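Local coordinates for protein cytidine deaminase (Burkholderia pseudomallei, PDB 3DMO) that probably scavenges cytidine and 2'-deoxycytidine for UMP synthesis, deaminating them hydrolytically to uridine and 2'-deoxyuridine with the help of a zinc ion, at residues R100-V113 and V124-Y136. Residues are numbered along the deposited sequence; the frame is centred on the assembly and turned at random.
Sequences RQVMIELGKPTLEV and VTSAGDLLPDAFY
The methyl of Ala127 points into the corner between helix 97-107 and the turn after it, with CB 3.6 Å from Lys108 O and the CB atoms of Met103 and Leu111 just beyond. The short helix 127-130 is docked by its first turn, since Ala127 N donates to Leu111 O and Gly128 N to Pro109 O at 2.9 Å. Ser126, the N-cap, takes Asp129 N on its OG. Just before it the hairpin strands 112-116 and 122-126 pair antiparallel, Val113 and Thr125 exchanging two backbone bonds. Val113 CG1 meets Leu130 CD1 tip to tip, and Ile104 CD1 presses on Ala134 CB at 3.5 Å.

Arg100 runs extended beneath Leu130, whose CD2 lies 3.8 Å above the centre of the guanidinium. NH1 bonds Leu130 O in the guanidinium plane at 2.7 Å; NH1 also hydrogen-bonds Pro132 O, and NH2 Asp133 O, of the second subunit. A bend at chi2 (65°) turns the Gln101 amide toward 124-136, where NE2 meets Phe135 O at 3.0 Å, while OE1 accepts from Gly97 N of that subunit and from a water held by Phe135 N.

The outer side is looser: Tyr136 is exposed and brings its OH to Pro109 CG, Val124 CG1 crosses Glu112 CG obliquely, and a water bonded to Ser126 OG reaches Pro109 O only weakly. Apolar side chains together with two backbone bonds thus hold helix 127-130 against the turn and helix 97-107, while Arg100 and Gln101, just after zinc ligands Cys96 and Cys99, tie the C-terminal segment to the subunit interface.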
loop_
_atom_site.group_PDB
_atom_site.type_symbol
_atom_site.label_atom_id
_atom_site.label_comp_id
_atom_site.label_asym_id
_atom_site.label_seq_id
_atom_site.Cartn_x
_atom_site.Cartn_y
_atom_site.Cartn_z
ATOM N N ARG A 100 10.557 1.824 6.202
ATOM C CA ARG A 100 11.939 2.207 5.897
ATOM C C ARG A 100 12.029 3.105 4.663
ATOM O O ARG A 100 12.798 4.064 4.651
ATOM C CB ARG A 100 12.832 0.972 5.743
ATOM C CG ARG A 100 12.978 0.165 7.024
ATOM C CD ARG A 100 13.870 -1.051 6.814
ATOM N NE ARG A 100 13.734 -2.020 7.899
ATOM C CZ ARG A 100 14.638 -2.944 8.232
ATOM N NH1 ARG A 100 15.791 -3.059 7.570
ATOM N NH2 ARG A 100 14.370 -3.776 9.228
ATOM N N GLN A 101 11.225 2.806 3.641
ATOM C CA GLN A 101 11.206 3.601 2.410
ATOM C C GLN A 101 10.657 5.011 2.657
ATOM O O GLN A 101 11.189 6.005 2.138
ATOM C CB GLN A 101 10.395 2.888 1.321
ATOM C CG GLN A 101 10.517 3.502 -0.083
ATOM C CD GLN A 101 11.920 3.386 -0.645
ATOM O OE1 GLN A 101 12.474 2.290 -0.750
ATOM N NE2 GLN A 101 12.506 4.523 -1.008
ATOM N N VAL A 102 9.616 5.096 3.487
ATOM C CA VAL A 102 9.019 6.385 3.857
ATOM C C VAL A 102 9.945 7.166 4.807
ATOM O O VAL A 102 10.147 8.369 4.631
ATOM C CB VAL A 102 7.614 6.201 4.460
ATOM C CG1 VAL A 102 7.070 7.515 5.015
ATOM C CG2 VAL A 102 6.663 5.630 3.408
ATOM N N MET A 103 10.539 6.477 5.777
ATOM C CA MET A 103 11.519 7.102 6.661
ATOM C C MET A 103 12.702 7.687 5.910
ATOM O O MET A 103 13.172 8.769 6.252
ATOM C CB MET A 103 12.018 6.132 7.732
ATOM C CG MET A 103 11.008 5.874 8.823
ATOM S SD MET A 103 11.748 4.971 10.194
ATOM C CE MET A 103 12.061 3.387 9.443
ATOM N N ILE A 104 13.184 6.990 4.882
ATOM C CA ILE A 104 14.356 7.491 4.173
ATOM C C ILE A 104 14.029 8.733 3.334
ATOM O O ILE A 104 14.825 9.668 3.285
ATOM C CB ILE A 104 15.129 6.384 3.388
ATOM C CG1 ILE A 104 16.642 6.683 3.451
ATOM C CG2 ILE A 104 14.605 6.220 1.951
ATOM C CD1 ILE A 104 17.531 5.571 2.966
ATOM N N GLU A 105 12.851 8.750 2.709
ATOM C CA GLU A 105 12.417 9.906 1.923
ATOM C C GLU A 105 12.097 11.126 2.795
ATOM O O GLU A 105 12.562 12.236 2.510
ATOM C CB GLU A 105 11.238 9.539 1.030
ATOM C CG GLU A 105 10.632 10.733 0.326
ATOM C CD GLU A 105 10.304 10.451 -1.114
ATOM O OE1 GLU A 105 10.438 9.285 -1.543
ATOM O OE2 GLU A 105 9.923 11.409 -1.810
ATOM N N LEU A 106 11.331 10.921 3.862
ATOM C CA LEU A 106 10.907 12.018 4.716
ATOM C C LEU A 106 11.948 12.437 5.766
ATOM O O LEU A 106 12.055 13.616 6.092
ATOM C CB LEU A 106 9.562 11.691 5.366
ATOM C CG LEU A 106 8.387 11.459 4.400
ATOM C CD1 LEU A 106 7.109 11.157 5.183
ATOM C CD2 LEU A 106 8.186 12.669 3.489
ATOM N N GLY A 107 12.730 11.485 6.263
ATOM C CA GLY A 107 13.712 11.775 7.309
ATOM C C GLY A 107 15.137 11.929 6.807
ATOM O O GLY A 107 15.984 12.466 7.525
ATOM N N LYS A 108 15.385 11.470 5.577
ATOM C CA LYS A 108 16.722 11.385 4.957
ATOM C C LYS A 108 17.554 10.248 5.588
ATOM O O LYS A 108 17.264 9.813 6.707
ATOM C CB LYS A 108 17.485 12.727 4.999
ATOM C CG LYS A 108 16.702 13.948 4.520
ATOM C CD LYS A 108 16.291 13.811 3.068
ATOM C CE LYS A 108 15.252 14.853 2.700
ATOM N NZ LYS A 108 15.819 15.983 1.916
ATOM N N PRO A 109 18.574 9.742 4.867
ATOM C CA PRO A 109 19.415 8.649 5.391
ATOM C C PRO A 109 19.954 8.843 6.813
ATOM O O PRO A 109 20.121 7.864 7.540
ATOM C CB PRO A 109 20.569 8.593 4.386
ATOM C CG PRO A 109 19.931 9.015 3.117
ATOM C CD PRO A 109 18.978 10.115 3.498
ATOM N N THR A 110 20.214 10.087 7.198
ATOM C CA THR A 110 20.796 10.387 8.510
ATOM C C THR A 110 19.802 10.441 9.674
ATOM O O THR A 110 20.214 10.669 10.810
ATOM C CB THR A 110 21.616 11.707 8.478
ATOM O OG1 THR A 110 20.801 12.753 7.940
ATOM C CG2 THR A 110 22.866 11.540 7.609
ATOM N N LEU A 111 18.506 10.247 9.415
ATOM C CA LEU A 111 17.533 10.250 10.515
ATOM C C LEU A 111 17.907 9.199 11.563
ATOM O O LEU A 111 18.136 8.046 11.220
ATOM C CB LEU A 111 16.106 9.991 10.010
ATOM C CG LEU A 111 15.024 9.851 11.087
ATOM C CD1 LEU A 111 14.668 11.189 11.683
ATOM C CD2 LEU A 111 13.778 9.149 10.550
ATOM N N GLU A 112 17.964 9.613 12.827
ATOM C CA GLU A 112 18.260 8.702 13.933
ATOM C C GLU A 112 17.015 7.887 14.254
ATOM O O GLU A 112 15.932 8.445 14.418
ATOM C CB GLU A 112 18.725 9.483 15.167
ATOM C CG GLU A 112 19.063 8.612 16.369
ATOM C CD GLU A 112 19.523 9.419 17.576
ATOM O OE1 GLU A 112 18.739 10.249 18.079
ATOM O OE2 GLU A 112 20.667 9.209 18.035
ATOM N N VAL A 113 17.178 6.568 14.328
ATOM C CA VAL A 113 16.068 5.656 14.562
ATOM C C VAL A 113 16.361 4.857 15.839
ATOM O O VAL A 113 17.354 4.132 15.911
ATOM C CB VAL A 113 15.859 4.711 13.343
ATOM C CG1 VAL A 113 14.724 3.738 13.606
ATOM C CG2 VAL A 113 15.590 5.518 12.066
ATOM N N VAL A 124 20.090 1.599 18.459
ATOM C CA VAL A 124 20.049 2.870 17.758
ATOM C C VAL A 124 20.667 2.681 16.383
ATOM O O VAL A 124 21.755 2.115 16.229
ATOM C CB VAL A 124 20.737 4.009 18.558
ATOM C CG1 VAL A 124 20.638 5.343 17.799
ATOM C CG2 VAL A 124 20.107 4.148 19.940
ATOM N N THR A 125 19.940 3.132 15.377
ATOM C CA THR A 125 20.403 2.994 14.014
ATOM C C THR A 125 20.006 4.254 13.229
ATOM O O THR A 125 19.662 5.266 13.831
ATOM C CB THR A 125 19.900 1.658 13.389
ATOM O OG1 THR A 125 20.437 1.500 12.071
ATOM C CG2 THR A 125 18.363 1.571 13.362
ATOM N N SER A 126 20.094 4.195 11.906
ATOM C CA SER A 126 19.698 5.313 11.043
ATOM C C SER A 126 18.803 4.795 9.917
ATOM O O SER A 126 18.788 3.590 9.636
ATOM C CB SER A 126 20.933 6.014 10.461
ATOM O OG SER A 126 21.575 5.214 9.476
ATOM N N ALA A 127 18.055 5.693 9.276
ATOM C CA ALA A 127 17.192 5.288 8.158
ATOM C C ALA A 127 18.023 4.692 7.019
ATOM O O ALA A 127 17.616 3.708 6.388
ATOM C CB ALA A 127 16.356 6.458 7.668
ATOM N N GLY A 128 19.199 5.273 6.777
ATOM C CA GLY A 128 20.099 4.770 5.741
ATOM C C GLY A 128 20.627 3.372 6.030
ATOM O O GLY A 128 20.715 2.541 5.128
ATOM N N ASP A 129 20.991 3.106 7.283
ATOM C CA ASP A 129 21.476 1.771 7.670
ATOM C C ASP A 129 20.393 0.701 7.542
ATOM O O ASP A 129 20.687 -0.444 7.196
ATOM C CB ASP A 129 22.023 1.768 9.098
ATOM C CG ASP A 129 23.320 2.555 9.231
ATOM O OD1 ASP A 129 24.106 2.611 8.264
ATOM O OD2 ASP A 129 23.552 3.129 10.310
ATOM N N LEU A 130 19.145 1.084 7.816
ATOM C CA LEU A 130 18.001 0.172 7.718
ATOM C C LEU A 130 17.655 -0.171 6.270
ATOM O O LEU A 130 17.049 -1.217 5.994
ATOM C CB LEU A 130 16.780 0.765 8.429
ATOM C CG LEU A 130 16.784 0.752 9.955
ATOM C CD1 LEU A 130 15.656 1.619 10.456
ATOM C CD2 LEU A 130 16.662 -0.666 10.501
ATOM N N LEU A 131 18.048 0.707 5.350
ATOM C CA LEU A 131 17.704 0.547 3.940
ATOM C C LEU A 131 18.909 0.858 3.055
ATOM O O LEU A 131 18.993 1.954 2.476
ATOM C CB LEU A 131 16.492 1.425 3.581
ATOM C CG LEU A 131 15.684 1.077 2.324
ATOM C CD1 LEU A 131 15.008 -0.291 2.431
ATOM C CD2 LEU A 131 14.648 2.160 2.085
ATOM N N PRO A 132 19.856 -0.099 2.961
ATOM C CA PRO A 132 21.090 0.147 2.201
ATOM C C PRO A 132 20.831 0.274 0.701
ATOM O O PRO A 132 19.996 -0.451 0.144
ATOM C CB PRO A 132 21.958 -1.077 2.514
ATOM C CG PRO A 132 21.003 -2.150 2.942
ATOM C CD PRO A 132 19.829 -1.448 3.571
ATOM N N ASP A 133 21.533 1.215 0.070
ATOM C CA ASP A 133 21.350 1.509 -1.339
ATOM C C ASP A 133 19.864 1.656 -1.668
ATOM O O ASP A 133 19.322 0.914 -2.493
ATOM C CB ASP A 133 22.001 0.432 -2.208
ATOM C CG ASP A 133 21.971 0.785 -3.690
ATOM O OD1 ASP A 133 21.887 2.000 -4.018
ATOM O OD2 ASP A 133 22.025 -0.148 -4.526
ATOM N N ALA A 134 19.222 2.616 -1.007
ATOM C CA ALA A 134 17.784 2.847 -1.140
ATOM C C ALA A 134 17.375 3.323 -2.527
ATOM O O ALA A 134 18.163 3.957 -3.235
ATOM C CB ALA A 134 17.305 3.829 -0.086
ATOM N N PHE A 135 16.137 3.013 -2.900
ATOM C CA PHE A 135 15.549 3.491 -4.148
ATOM C C PHE A 135 15.169 4.965 -4.023
ATOM O O PHE A 135 14.587 5.380 -3.017
ATOM C CB PHE A 135 14.311 2.662 -4.510
ATOM C CG PHE A 135 13.577 3.156 -5.735
ATOM C CD1 PHE A 135 14.089 2.936 -7.015
ATOM C CD2 PHE A 135 12.368 3.837 -5.608
ATOM C CE1 PHE A 135 13.410 3.396 -8.145
ATOM C CE2 PHE A 135 11.684 4.300 -6.725
ATOM C CZ PHE A 135 12.201 4.077 -8.000
ATOM N N TYR A 136 15.516 5.742 -5.050
ATOM C CA TYR A 136 15.093 7.142 -5.176
ATOM C C TYR A 136 14.616 7.416 -6.592
ATOM O O TYR A 136 15.023 6.732 -7.531
ATOM C CB TYR A 136 16.254 8.101 -4.911
ATOM C CG TYR A 136 16.814 8.102 -3.513
ATOM C CD1 TYR A 136 16.149 8.762 -2.470
ATOM C CD2 TYR A 136 18.035 7.481 -3.236
ATOM C CE1 TYR A 136 16.679 8.779 -1.176
ATOM C CE2 TYR A 136 18.571 7.493 -1.950
ATOM C CZ TYR A 136 17.887 8.143 -0.931
ATOM O OH TYR A 136 18.419 8.159 0.330
HETATM O O HOH W 1 14.771 3.522 6.717
HETATM O O HOH W 2 14.851 1.039 -1.185
HETATM O O HOH W 3 23.229 6.732 7.258
#